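Transcriptional regulator, TetR family (Agrobacterium tumefaciens, PDB 3C2B) probably binds regulatory DNA through an N-terminal helix-turn-helix domain and acts as a transcription factor of the TetR family. Local coordinates at residues L146-A149 against G150-G154; T68-Q71 against S72-R75. One frame throughout, in Å; residues are numbered along the deposited sequence.

Interaction 1 of 2, residues L146-A149 against G150-G154; sequences LIEA and GRRSG
Glu148 and Arg151 form a side-on salt bridge along the last turn of helix 137-152. Arg151 NE donates to Glu148 OE1 at 2.9 Å, and Arg151 NH2 donates to Glu148 OE2 at 2.6 Å. OE2 is met on its syn lone pair. Both oxygens lie near the guanidinium plane, and the two flat groups are only 22° apart. Two nearly straight bonds thus hold both groups against rotation.

Arg152 approaches the same carboxylate differently. Its guanidinium stands almost at right angles to it, and Glu148 OE2 lies 3.5 Å from Arg152 NE, well out of the guanidinium plane. Here only the charges attract. One face of this guanidinium lies against Glu148 CG, which is 3.4 Å from Arg152 NH2. Two positive groups near one carboxylate would be expected to favour its ionised form.

Glu148 has CG anti to the backbone N (chi1 -173°) and then bends at chi2, which lays its carboxylate beside Arg151.

The backbone beneath is regular helix, with Arg152 N bonded to Glu148 O at 2.8 Å. Ala149 O accepts Ser153 OG at 2.9 Å, and Ser153 N adds a weak bond to it. Gly154 then takes positive phi and closes the helix in a Schellman motif.

Ser153 OG also pairs with Val84 N, so the helix end is tied to the loop before helix 86-104. Leu146 packs on His92, Leu93 and Phe96 of that helix, while Ile147 and Arg151 touch Phe158 in the loop leading to helix 161-173.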
ATOM      1  N   LEU A 146     -22.827   1.639  -2.792  1.00 47.85           N
ATOM      2  CA  LEU A 146     -22.768   2.765  -3.729  1.00 48.28           C
ATOM      3  C   LEU A 146     -22.638   2.362  -5.207  1.00 48.49           C
ATOM      4  O   LEU A 146     -23.321   2.887  -6.068  1.00 49.07           O
ATOM      5  CB  LEU A 146     -21.562   3.600  -3.347  1.00 47.86           C
ATOM      6  CG  LEU A 146     -21.705   5.093  -3.207  1.00 49.90           C
ATOM      7  CD1 LEU A 146     -23.057   5.469  -2.634  1.00 48.51           C
ATOM      8  CD2 LEU A 146     -20.544   5.626  -2.334  1.00 46.94           C
ATOM      9  N   ILE A 147     -21.742   1.422  -5.488  1.00 48.12           N
ATOM     10  CA  ILE A 147     -21.479   0.955  -6.818  1.00 47.17           C
ATOM     11  C   ILE A 147     -22.705   0.206  -7.337  1.00 48.06           C
ATOM     12  O   ILE A 147     -23.092   0.363  -8.500  1.00 48.40           O
ATOM     13  CB  ILE A 147     -20.185   0.103  -6.837  1.00 46.94           C
ATOM     14  CG1 ILE A 147     -18.961   0.992  -6.514  1.00 46.08           C
ATOM     15  CG2 ILE A 147     -19.967  -0.573  -8.191  1.00 46.59           C
ATOM     16  CD1 ILE A 147     -17.592   0.230  -6.603  1.00 45.37           C
ATOM     17  N   GLU A 148     -23.324  -0.596  -6.480  1.00 48.82           N
ATOM     18  CA  GLU A 148     -24.582  -1.257  -6.824  1.00 49.64           C
ATOM     19  C   GLU A 148     -25.714  -0.249  -7.105  1.00 50.15           C
ATOM     20  O   GLU A 148     -26.401  -0.358  -8.118  1.00 49.80           O
ATOM     21  CB  GLU A 148     -24.949  -2.267  -5.722  1.00 49.96           C
ATOM     22  CG  GLU A 148     -26.142  -3.155  -5.994  1.00 53.15           C
ATOM     23  CD  GLU A 148     -26.225  -3.631  -7.429  1.00 55.21           C
ATOM     24  OE1 GLU A 148     -25.186  -3.846  -8.080  1.00 58.52           O
ATOM     25  OE2 GLU A 148     -27.356  -3.819  -7.894  1.00 58.31           O
ATOM     26  N   ALA A 149     -25.899   0.730  -6.221  1.00 50.69           N
ATOM     27  CA  ALA A 149     -26.865   1.826  -6.457  1.00 52.14           C
ATOM     28  C   ALA A 149     -26.649   2.562  -7.801  1.00 53.42           C
ATOM     29  O   ALA A 149     -27.627   2.824  -8.510  1.00 53.60           O
ATOM     30  CB  ALA A 149     -26.839   2.825  -5.304  1.00 52.41           C
ATOM     31  N   GLY A 150     -25.384   2.878  -8.134  1.00 53.50           N
ATOM     32  CA  GLY A 150     -25.011   3.421  -9.433  1.00 55.22           C
ATOM     33  C   GLY A 150     -25.352   2.541 -10.628  1.00 56.83           C
ATOM     34  O   GLY A 150     -25.911   3.020 -11.631  1.00 57.03           O
ATOM     35  N   ARG A 151     -25.035   1.254 -10.531  1.00 57.66           N
ATOM     36  CA  ARG A 151     -25.441   0.271 -11.554  1.00 58.81           C
ATOM     37  C   ARG A 151     -26.980   0.216 -11.707  1.00 59.51           C
ATOM     38  O   ARG A 151     -27.491   0.372 -12.806  1.00 59.70           O
ATOM     39  CB  ARG A 151     -24.940  -1.128 -11.180  1.00 58.07           C
ATOM     40  CG  ARG A 151     -24.903  -2.119 -12.334  1.00 59.16           C
ATOM     41  CD  ARG A 151     -24.850  -3.548 -11.805  1.00 59.86           C
ATOM     42  NE  ARG A 151     -25.969  -3.786 -10.892  1.00 61.67           N
ATOM     43  CZ  ARG A 151     -27.233  -3.974 -11.285  1.00 62.28           C
ATOM     44  NH1 ARG A 151     -27.569  -3.974 -12.574  1.00 60.80           N
ATOM     45  NH2 ARG A 151     -28.174  -4.149 -10.377  1.00 63.90           N
ATOM     46  N   ARG A 152     -27.703  -0.012 -10.603  1.00 60.05           N
ATOM     47  CA  ARG A 152     -29.176  -0.103 -10.641  1.00 61.11           C
ATOM     48  C   ARG A 152     -29.817   1.084 -11.352  1.00 61.47           C
ATOM     49  O   ARG A 152     -30.867   0.944 -12.005  1.00 61.81           O
ATOM     50  CB  ARG A 152     -29.755  -0.150  -9.239  1.00 61.09           C
ATOM     51  CG  ARG A 152     -29.652  -1.463  -8.576  1.00 62.08           C
ATOM     52  CD  ARG A 152     -30.650  -1.553  -7.436  1.00 65.13           C
ATOM     53  NE  ARG A 152     -30.028  -2.175  -6.274  1.00 67.07           N
ATOM     54  CZ  ARG A 152     -29.422  -1.493  -5.297  1.00 69.25           C
ATOM     55  NH1 ARG A 152     -29.385  -0.165  -5.317  1.00 69.36           N
ATOM     56  NH2 ARG A 152     -28.869  -2.136  -4.279  1.00 69.38           N
ATOM     57  N   SER A 153     -29.186   2.247 -11.217  1.00 61.10           N
ATOM     58  CA  SER A 153     -29.789   3.474 -11.640  1.00 61.50           C
ATOM     59  C   SER A 153     -29.415   3.781 -13.059  1.00 61.62           C
ATOM     60  O   SER A 153     -29.775   4.827 -13.577  1.00 62.32           O
ATOM     61  CB  SER A 153     -29.401   4.611 -10.705  1.00 62.02           C
ATOM     62  OG  SER A 153     -29.902   4.374  -9.395  1.00 62.00           O
ATOM     63  N   GLY A 154     -28.704   2.848 -13.693  1.00 61.43           N
ATOM     64  CA  GLY A 154     -28.302   2.966 -15.081  1.00 60.68           C
ATOM     65  C   GLY A 154     -27.075   3.828 -15.310  1.00 60.65           C
ATOM     66  O   GLY A 154     -26.756   4.153 -16.472  1.00 59.58           O
TER

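Interaction 2 of 2, residues T68-Q71 against S72-R75; sequences TFQQ and SKVR
Gln70 and Lys73 meet through two hydrogen bonds near the C-terminal end of helix 59-71. In the side chains, Lys73 NZ donates to Gln70 OE1 at 2.7 Å, in the plane of the amide carbonyl. The two chains cross at about a right angle. Gln70 starts with CG anti to the backbone N (chi1 175°) and bends at chi2, which carries the amide oxygen to the ammonium group. In the backbone, Lys73 N donates to Gln70 O at 2.8 Å, from above the carbonyl plane.

A further hydrogen bond folds a side chain back on the helix. Ser72 OG donates to Thr68 O at 2.9 Å, in the carbonyl plane. OG sits beside its own backbone N (chi1 -71°), on the side where the carbonyl of the preceding turn lies. The amide of Gln71 turns to another partner, with NE2 bonded to Leu130 O.

Lys73 CD lies over one face of the Phe69 ring, 4.3 Å from its centroid and 21° off the normal, a CH-pi contact. Phe69 also packs on Asn18, Leu21 and Asp22 of helix 15-31. Separately, Val74 CG2 makes a tight van der Waals contact with Gln71 O at 3.1 Å.

Lys73 is thus used along its length: its CD methylene lies over part of one ring face while its ammonium group meets a neutral amide oxygen. The side-chain link is a hydrogen bond from a charged donor to a neutral acceptor, not a salt bridge.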
ATOM      1  N   THR A  68      -9.472  -5.885  17.665  1.00 81.62           N
ATOM      2  CA  THR A  68     -10.938  -6.016  17.694  1.00 81.26           C
ATOM      3  C   THR A  68     -11.627  -4.973  18.590  1.00 80.94           C
ATOM      4  O   THR A  68     -12.808  -4.686  18.391  1.00 81.91           O
ATOM      5  CB  THR A  68     -11.414  -7.442  18.032  1.00 81.45           C
ATOM      6  OG1 THR A  68     -11.143  -7.735  19.406  1.00 81.84           O
ATOM      7  CG2 THR A  68     -10.720  -8.464  17.136  1.00 81.67           C
ATOM      8  N   PHE A  69     -10.903  -4.430  19.569  1.00 79.81           N
ATOM      9  CA  PHE A  69     -11.372  -3.288  20.381  1.00 78.94           C
ATOM     10  C   PHE A  69     -11.472  -2.048  19.494  1.00 78.06           C
ATOM     11  O   PHE A  69     -12.458  -1.322  19.560  1.00 77.45           O
ATOM     12  CB  PHE A  69     -10.402  -3.033  21.560  1.00 79.01           C
ATOM     13  CG  PHE A  69     -10.636  -1.732  22.314  1.00 79.40           C
ATOM     14  CD1 PHE A  69     -11.729  -1.582  23.174  1.00 78.11           C
ATOM     15  CD2 PHE A  69      -9.732  -0.669  22.199  1.00 78.46           C
ATOM     16  CE1 PHE A  69     -11.935  -0.379  23.884  1.00 78.06           C
ATOM     17  CE2 PHE A  69      -9.933   0.536  22.918  1.00 77.81           C
ATOM     18  CZ  PHE A  69     -11.029   0.676  23.760  1.00 77.30           C
ATOM     19  N   GLN A  70     -10.455  -1.816  18.657  1.00 77.00           N
ATOM     20  CA  GLN A  70     -10.480  -0.654  17.784  1.00 76.44           C
ATOM     21  C   GLN A  70     -11.559  -0.777  16.702  1.00 75.70           C
ATOM     22  O   GLN A  70     -12.380   0.133  16.530  1.00 75.29           O
ATOM     23  CB  GLN A  70      -9.112  -0.392  17.174  1.00 76.13           C
ATOM     24  CG  GLN A  70      -9.096   0.747  16.161  1.00 78.03           C
ATOM     25  CD  GLN A  70      -9.251   2.145  16.780  1.00 78.71           C
ATOM     26  OE1 GLN A  70      -9.375   2.307  17.995  1.00 78.79           O
ATOM     27  NE2 GLN A  70      -9.231   3.163  15.921  1.00 80.31           N
ATOM     28  N   GLN A  71     -11.547  -1.911  16.000  1.00 75.18           N
ATOM     29  CA  GLN A  71     -12.554  -2.259  14.986  1.00 74.77           C
ATOM     30  C   GLN A  71     -13.983  -1.988  15.489  1.00 75.73           C
ATOM     31  O   GLN A  71     -14.875  -1.746  14.680  1.00 75.98           O
ATOM     32  CB  GLN A  71     -12.377  -3.724  14.483  1.00 74.28           C
ATOM     33  CG  GLN A  71     -11.155  -3.915  13.512  1.00 73.09           C
ATOM     34  CD  GLN A  71     -10.896  -5.357  12.984  1.00 72.69           C
ATOM     35  OE1 GLN A  71     -11.537  -6.319  13.377  1.00 72.06           O
ATOM     36  NE2 GLN A  71      -9.918  -5.484  12.115  1.00 68.64           N
ATOM     37  N   SER A  72     -14.172  -1.990  16.818  1.00 76.17           N
ATOM     38  CA  SER A  72     -15.470  -1.715  17.478  1.00 76.88           C
ATOM     39  C   SER A  72     -15.893  -0.248  17.514  1.00 77.19           C
ATOM     40  O   SER A  72     -17.083   0.052  17.612  1.00 77.11           O
ATOM     41  CB  SER A  72     -15.461  -2.207  18.938  1.00 76.80           C
ATOM     42  OG  SER A  72     -15.478  -3.615  19.010  1.00 77.35           O
ATOM     43  N   LYS A  73     -14.917   0.652  17.488  1.00 77.68           N
ATOM     44  CA  LYS A  73     -15.169   2.067  17.690  1.00 78.48           C
ATOM     45  C   LYS A  73     -15.248   2.806  16.367  1.00 78.44           C
ATOM     46  O   LYS A  73     -15.361   4.033  16.355  1.00 78.85           O
ATOM     47  CB  LYS A  73     -14.045   2.705  18.510  1.00 79.00           C
ATOM     48  CG  LYS A  73     -13.584   1.945  19.745  1.00 80.77           C
ATOM     49  CD  LYS A  73     -12.067   2.135  19.910  1.00 84.19           C
ATOM     50  CE  LYS A  73     -11.694   3.584  20.270  1.00 85.30           C
ATOM     51  NZ  LYS A  73     -10.279   3.917  19.928  1.00 86.54           N
ATOM     52  N   VAL A  74     -15.157   2.086  15.253  1.00 78.32           N
ATOM     53  CA  VAL A  74     -15.099   2.763  13.951  1.00 77.85           C
ATOM     54  C   VAL A  74     -16.467   3.300  13.488  1.00 77.47           C
ATOM     55  O   VAL A  74     -17.526   2.757  13.850  1.00 77.33           O
ATOM     56  CB  VAL A  74     -14.357   1.939  12.826  1.00 77.87           C
ATOM     57  CG1 VAL A  74     -12.867   1.805  13.143  1.00 77.57           C
ATOM     58  CG2 VAL A  74     -15.010   0.565  12.565  1.00 77.76           C
ATOM     59  N   ARG A  75     -16.407   4.387  12.713  1.00 76.82           N
ATOM     60  CA  ARG A  75     -17.564   5.007  12.065  1.00 75.75           C
ATOM     61  C   ARG A  75     -18.430   3.973  11.338  1.00 75.24           C
ATOM     62  O   ARG A  75     -17.925   3.200  10.509  1.00 74.94           O
ATOM     63  CB  ARG A  75     -17.093   6.088  11.073  1.00 75.74           C
ATOM     64  CG  ARG A  75     -18.050   7.265  10.955  1.00 75.54           C
ATOM     65  CD  ARG A  75     -17.697   8.213   9.820  1.00 75.21           C
ATOM     66  NE  ARG A  75     -18.468   7.965   8.599  1.00 73.71           N
ATOM     67  CZ  ARG A  75     -19.772   8.207   8.452  1.00 72.81           C
ATOM     68  NH1 ARG A  75     -20.494   8.679   9.456  1.00 72.75           N
ATOM     69  NH2 ARG A  75     -20.369   7.957   7.295  1.00 72.25           N
TER

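Overall arrangement
Interactions 1 and 2 both lie where a helix gives way to a loop, but on different helices. Their centres are 29 Å apart, and their nearest atoms are about 10 Å apart without touching. Interaction 1 is largely buried and belongs to the C-terminal family region. Interaction 2 is a surface contact within one continuous stretch, from the end of helix 59-71 into the loop after it. The chemistry differs accordingly. A charged network sits on the outer side of 146-154, above a buried apolar side, whereas 68-75 relies on neutral acceptors and one aromatic face. Segment 72-75 begins the loop that runs on to helix 86-104, and the far end of this loop reaches the helix end of interaction 1.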